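Hypothetical bacterial 6-phosphogluconolactonase (Bacteroides fragilis, PDB 3SCY) is a putative 6-phosphogluconolactonase with a seven-bladed beta-propeller fold, and so probably hydrolyses 6-phosphogluconolactone to 6-phosphogluconate. Local coordinates at residues 139-147 with 173-182. Numbering follows the deposited sequence.
Sequences VIEFKGSGP and DLGTDQIHKF
Asp173 OD2, 4.4 Å from Phe142 CB, takes a nearly straight hydrogen bond from His180 NE2 (2.9 Å, 177°). The bond lies in the imidazole plane and uses the anti lone pair of the carboxylate oxygen. It should limit rotation of the imidazole. Thr176 OG1 sits 2.7 Å from the same Asp173 OD2. The carboxylate is also held through Asp173 OD1, which accepts a bond from His156 N and weak ones from Gly175 N and Thr176 N. The imidazole stacks on Phe142, with ring centroids 4.1 Å apart and planes tilted by 30°. Phe142 CG is anti to its own carbonyl carbon, chi1 -60°, which carries CD1 over the centre of the imidazole. The rings of Phe142 and Phe182 meet edge to edge, CZ to CZ at 3.6 Å. Ile140 CG2 touches Phe182 CZ obliquely. Thr176 CG2 packs on the backbone at Gly144 C, 3.5 Å away. Pro147 CD rests near Asp177 OD2, an oxygen bonded to Gly210 N. Asp177 and Gln178 form a G1 bulge in the hairpin joining strands 168-173 and 178-184. The contact joins two propeller blades: outermost strand 138-141 and the chain after it run alongside this hairpin, opposite in direction to strand 178-184, with Ile122 and Leu197 beside Ile140.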
ATOM      1  N   VAL A 139     -13.576   0.282  15.973  1.00 21.58           N
ATOM      2  CA  VAL A 139     -12.855  -0.977  15.696  1.00 22.47           C
ATOM      3  C   VAL A 139     -13.919  -1.890  15.093  1.00 28.82           C
ATOM      4  O   VAL A 139     -14.906  -2.215  15.774  1.00 28.87           O
ATOM      5  CB  VAL A 139     -12.114  -1.611  16.910  1.00 27.26           C
ATOM      6  CG1 VAL A 139     -11.393  -2.910  16.515  1.00 27.15           C
ATOM      7  CG2 VAL A 139     -11.123  -0.641  17.529  1.00 26.70           C
ATOM      8  N   ILE A 140     -13.770  -2.223  13.806  1.00 25.53           N
ATOM      9  CA  ILE A 140     -14.765  -3.003  13.064  1.00 25.53           C
ATOM     10  C   ILE A 140     -14.237  -4.410  12.873  1.00 28.92           C
ATOM     11  O   ILE A 140     -13.227  -4.593  12.193  1.00 27.25           O
ATOM     12  CB  ILE A 140     -15.139  -2.296  11.723  1.00 27.38           C
ATOM     13  CG1 ILE A 140     -15.605  -0.846  12.001  1.00 27.79           C
ATOM     14  CG2 ILE A 140     -16.224  -3.089  10.955  1.00 29.34           C
ATOM     15  CD1 ILE A 140     -15.623   0.112  10.837  1.00 33.19           C
ATOM     16  N   GLU A 141     -14.881  -5.392  13.516  1.00 30.01           N
ATOM     17  CA  GLU A 141     -14.463  -6.793  13.455  1.00 30.63           C
ATOM     18  C   GLU A 141     -15.145  -7.520  12.311  1.00 34.84           C
ATOM     19  O   GLU A 141     -16.269  -7.174  11.920  1.00 36.87           O
ATOM     20  CB  GLU A 141     -14.791  -7.501  14.782  1.00 33.70           C
ATOM     21  CG  GLU A 141     -13.995  -6.981  15.970  1.00 46.24           C
ATOM     22  CD  GLU A 141     -12.577  -7.491  16.156  1.00 63.71           C
ATOM     23  OE1 GLU A 141     -12.179  -8.469  15.478  1.00 52.79           O
ATOM     24  OE2 GLU A 141     -11.875  -6.930  17.027  1.00 49.68           O
ATOM     25  N   PHE A 142     -14.454  -8.515  11.756  1.00 28.25           N
ATOM     26  CA  PHE A 142     -15.000  -9.329  10.680  1.00 27.09           C
ATOM     27  C   PHE A 142     -15.034 -10.773  11.114  1.00 31.59           C
ATOM     28  O   PHE A 142     -14.339 -11.157  12.061  1.00 33.19           O
ATOM     29  CB  PHE A 142     -14.182  -9.168   9.384  1.00 25.69           C
ATOM     30  CG  PHE A 142     -14.162  -7.740   8.903  1.00 24.96           C
ATOM     31  CD1 PHE A 142     -15.182  -7.244   8.099  1.00 26.53           C
ATOM     32  CD2 PHE A 142     -13.116  -6.888   9.247  1.00 24.63           C
ATOM     33  CE1 PHE A 142     -15.177  -5.906   7.682  1.00 25.93           C
ATOM     34  CE2 PHE A 142     -13.115  -5.547   8.837  1.00 25.57           C
ATOM     35  CZ  PHE A 142     -14.135  -5.070   8.039  1.00 23.56           C
ATOM     36  N   LYS A 143     -15.861 -11.568  10.439  1.00 28.04           N
ATOM     37  CA  LYS A 143     -15.996 -12.993  10.707  1.00 29.16           C
ATOM     38  C   LYS A 143     -15.864 -13.795   9.424  1.00 35.32           C
ATOM     39  O   LYS A 143     -16.153 -13.294   8.333  1.00 36.77           O
ATOM     40  CB  LYS A 143     -17.345 -13.292  11.385  1.00 33.13           C
ATOM     41  CG  LYS A 143     -17.447 -12.748  12.809  1.00 43.38           C
ATOM     42  CD  LYS A 143     -18.793 -13.105  13.452  1.00 53.78           C
ATOM     43  CE  LYS A 143     -18.921 -12.552  14.849  1.00 65.09           C
ATOM     44  NZ  LYS A 143     -20.153 -13.039  15.526  1.00 74.99           N
ATOM     45  N   GLY A 144     -15.408 -15.034   9.559  1.00 33.27           N
ATOM     46  CA  GLY A 144     -15.290 -15.923   8.417  1.00 33.29           C
ATOM     47  C   GLY A 144     -13.954 -16.594   8.262  1.00 36.67           C
ATOM     48  O   GLY A 144     -13.051 -16.432   9.089  1.00 36.14           O
ATOM     49  N   SER A 145     -13.837 -17.354   7.179  1.00 33.74           N
ATOM     50  CA  SER A 145     -12.628 -18.097   6.830  1.00 32.83           C
ATOM     51  C   SER A 145     -12.655 -18.428   5.347  1.00 36.73           C
ATOM     52  O   SER A 145     -13.639 -18.155   4.651  1.00 38.08           O
ATOM     53  CB  SER A 145     -12.516 -19.368   7.675  1.00 36.26           C
ATOM     54  OG  SER A 145     -13.665 -20.177   7.506  1.00 41.13           O
ATOM     55  N   GLY A 146     -11.571 -19.008   4.875  1.00 33.08           N
ATOM     56  CA  GLY A 146     -11.427 -19.421   3.489  1.00 31.70           C
ATOM     57  C   GLY A 146     -10.869 -20.824   3.416  1.00 35.34           C
ATOM     58  O   GLY A 146     -10.631 -21.446   4.454  1.00 36.79           O
ATOM     59  N   PRO A 147     -10.624 -21.336   2.203  1.00 31.09           N
ATOM     60  CA  PRO A 147     -10.179 -22.741   2.073  1.00 32.26           C
ATOM     61  C   PRO A 147      -8.721 -23.020   2.445  1.00 36.22           C
ATOM     62  O   PRO A 147      -8.440 -24.155   2.841  1.00 36.45           O
ATOM     63  CB  PRO A 147     -10.408 -23.054   0.596  1.00 34.12           C
ATOM     64  CG  PRO A 147     -10.387 -21.736  -0.082  1.00 34.86           C
ATOM     65  CD  PRO A 147     -10.924 -20.734   0.886  1.00 31.05           C
ATOM     66  N   ASP A 173      -9.819  -8.484   2.387  1.00 19.38           N
ATOM     67  CA  ASP A 173      -9.721  -9.503   3.413  1.00 20.14           C
ATOM     68  C   ASP A 173      -9.139 -10.771   2.826  1.00 23.31           C
ATOM     69  O   ASP A 173      -9.833 -11.589   2.201  1.00 22.18           O
ATOM     70  CB  ASP A 173     -11.089  -9.733   4.032  1.00 20.68           C
ATOM     71  CG  ASP A 173     -11.166 -10.730   5.178  1.00 27.12           C
ATOM     72  OD1 ASP A 173     -10.167 -11.454   5.417  1.00 23.64           O
ATOM     73  OD2 ASP A 173     -12.219 -10.784   5.832  1.00 27.44           O
ATOM     74  N   LEU A 174      -7.844 -10.956   3.090  1.00 20.62           N
ATOM     75  CA  LEU A 174      -7.090 -12.101   2.596  1.00 20.96           C
ATOM     76  C   LEU A 174      -7.659 -13.406   3.136  1.00 25.81           C
ATOM     77  O   LEU A 174      -7.661 -14.424   2.427  1.00 25.03           O
ATOM     78  CB  LEU A 174      -5.594 -11.925   2.971  1.00 21.11           C
ATOM     79  CG  LEU A 174      -4.614 -13.094   2.626  1.00 24.94           C
ATOM     80  CD1 LEU A 174      -3.222 -12.551   2.324  1.00 26.34           C
ATOM     81  CD2 LEU A 174      -4.548 -14.157   3.770  1.00 29.10           C
ATOM     82  N   GLY A 175      -8.144 -13.375   4.376  1.00 22.52           N
ATOM     83  CA  GLY A 175      -8.654 -14.575   5.014  1.00 24.38           C
ATOM     84  C   GLY A 175      -9.993 -15.089   4.540  1.00 28.32           C
ATOM     85  O   GLY A 175     -10.256 -16.288   4.665  1.00 29.10           O
ATOM     86  N   THR A 176     -10.865 -14.202   4.037  1.00 24.16           N
ATOM     87  CA  THR A 176     -12.207 -14.655   3.649  1.00 24.90           C
ATOM     88  C   THR A 176     -12.503 -14.462   2.159  1.00 26.77           C
ATOM     89  O   THR A 176     -13.649 -14.675   1.760  1.00 27.27           O
ATOM     90  CB  THR A 176     -13.280 -13.961   4.501  1.00 28.91           C
ATOM     91  OG1 THR A 176     -13.344 -12.584   4.130  1.00 26.86           O
ATOM     92  CG2 THR A 176     -13.026 -14.103   5.993  1.00 29.20           C
ATOM     93  N   ASP A 177     -11.494 -14.061   1.341  1.00 22.77           N
ATOM     94  CA  ASP A 177     -11.684 -13.865  -0.112  1.00 21.98           C
ATOM     95  C   ASP A 177     -12.776 -12.820  -0.397  1.00 23.77           C
ATOM     96  O   ASP A 177     -13.570 -12.981  -1.317  1.00 24.98           O
ATOM     97  CB  ASP A 177     -11.999 -15.207  -0.814  1.00 24.36           C
ATOM     98  CG  ASP A 177     -10.809 -16.138  -0.767  1.00 28.51           C
ATOM     99  OD1 ASP A 177      -9.686 -15.680  -1.074  1.00 28.22           O
ATOM    100  OD2 ASP A 177     -10.993 -17.317  -0.412  1.00 32.56           O
ATOM    101  N   GLN A 178     -12.790 -11.752   0.377  1.00 21.46           N
ATOM    102  CA  GLN A 178     -13.774 -10.689   0.216  1.00 22.21           C
ATOM    103  C   GLN A 178     -13.138  -9.326   0.243  1.00 23.97           C
ATOM    104  O   GLN A 178     -12.079  -9.137   0.831  1.00 21.53           O
ATOM    105  CB  GLN A 178     -14.843 -10.746   1.332  1.00 24.22           C
ATOM    106  CG  GLN A 178     -15.779 -11.944   1.245  1.00 27.20           C
ATOM    107  CD  GLN A 178     -16.711 -11.985   2.429  1.00 38.13           C
ATOM    108  OE1 GLN A 178     -16.301 -12.132   3.585  1.00 32.80           O
ATOM    109  NE2 GLN A 178     -17.991 -11.885   2.158  1.00 34.25           N
ATOM    110  N   ILE A 179     -13.803  -8.373  -0.394  1.00 21.97           N
ATOM    111  CA  ILE A 179     -13.529  -6.953  -0.320  1.00 20.41           C
ATOM    112  C   ILE A 179     -14.754  -6.375   0.403  1.00 23.50           C
ATOM    113  O   ILE A 179     -15.844  -6.338  -0.177  1.00 24.74           O
ATOM    114  CB  ILE A 179     -13.267  -6.284  -1.684  1.00 22.44           C
ATOM    115  CG1 ILE A 179     -12.077  -6.963  -2.413  1.00 22.97           C
ATOM    116  CG2 ILE A 179     -13.002  -4.775  -1.481  1.00 22.14           C
ATOM    117  CD1 ILE A 179     -12.002  -6.659  -3.950  1.00 29.79           C
ATOM    118  N   HIS A 180     -14.583  -5.986   1.668  1.00 19.64           N
ATOM    119  CA  HIS A 180     -15.653  -5.405   2.482  1.00 19.63           C
ATOM    120  C   HIS A 180     -15.914  -3.961   2.046  1.00 22.20           C
ATOM    121  O   HIS A 180     -14.975  -3.242   1.709  1.00 22.00           O
ATOM    122  CB  HIS A 180     -15.291  -5.480   3.967  1.00 19.64           C
ATOM    123  CG  HIS A 180     -15.031  -6.877   4.419  1.00 22.71           C
ATOM    124  ND1 HIS A 180     -16.076  -7.754   4.710  1.00 25.07           N
ATOM    125  CD2 HIS A 180     -13.853  -7.501   4.643  1.00 23.26           C
ATOM    126  CE1 HIS A 180     -15.492  -8.890   5.065  1.00 24.61           C
ATOM    127  NE2 HIS A 180     -14.160  -8.786   5.055  1.00 24.71           N
ATOM    128  N   LYS A 181     -17.198  -3.556   2.006  1.00 18.83           N
ATOM    129  CA  LYS A 181     -17.591  -2.225   1.561  1.00 18.53           C
ATOM    130  C   LYS A 181     -18.241  -1.413   2.686  1.00 22.58           C
ATOM    131  O   LYS A 181     -19.151  -1.904   3.377  1.00 22.67           O
ATOM    132  CB  LYS A 181     -18.570  -2.356   0.378  1.00 20.39           C
ATOM    133  CG  LYS A 181     -18.995  -1.011  -0.218  1.00 23.35           C
ATOM    134  CD  LYS A 181     -20.054  -1.169  -1.306  1.00 24.89           C
ATOM    135  CE  LYS A 181     -20.702   0.162  -1.617  1.00 27.28           C
ATOM    136  NZ  LYS A 181     -21.692   0.024  -2.721  1.00 26.18           N
ATOM    137  N   PHE A 182     -17.793  -0.158   2.838  1.00 20.08           N
ATOM    138  CA  PHE A 182     -18.345   0.784   3.792  1.00 20.10           C
ATOM    139  C   PHE A 182     -18.663   2.091   3.128  1.00 24.14           C
ATOM    140  O   PHE A 182     -17.953   2.534   2.214  1.00 22.51           O
ATOM    141  CB  PHE A 182     -17.361   1.034   4.940  1.00 20.67           C
ATOM    142  CG  PHE A 182     -17.057  -0.197   5.751  1.00 21.46           C
ATOM    143  CD1 PHE A 182     -16.045  -1.072   5.365  1.00 22.31           C
ATOM    144  CD2 PHE A 182     -17.809  -0.509   6.876  1.00 23.30           C
ATOM    145  CE1 PHE A 182     -15.778  -2.226   6.109  1.00 23.26           C
ATOM    146  CE2 PHE A 182     -17.556  -1.670   7.607  1.00 25.91           C
ATOM    147  CZ  PHE A 182     -16.548  -2.524   7.213  1.00 24.01           C
TER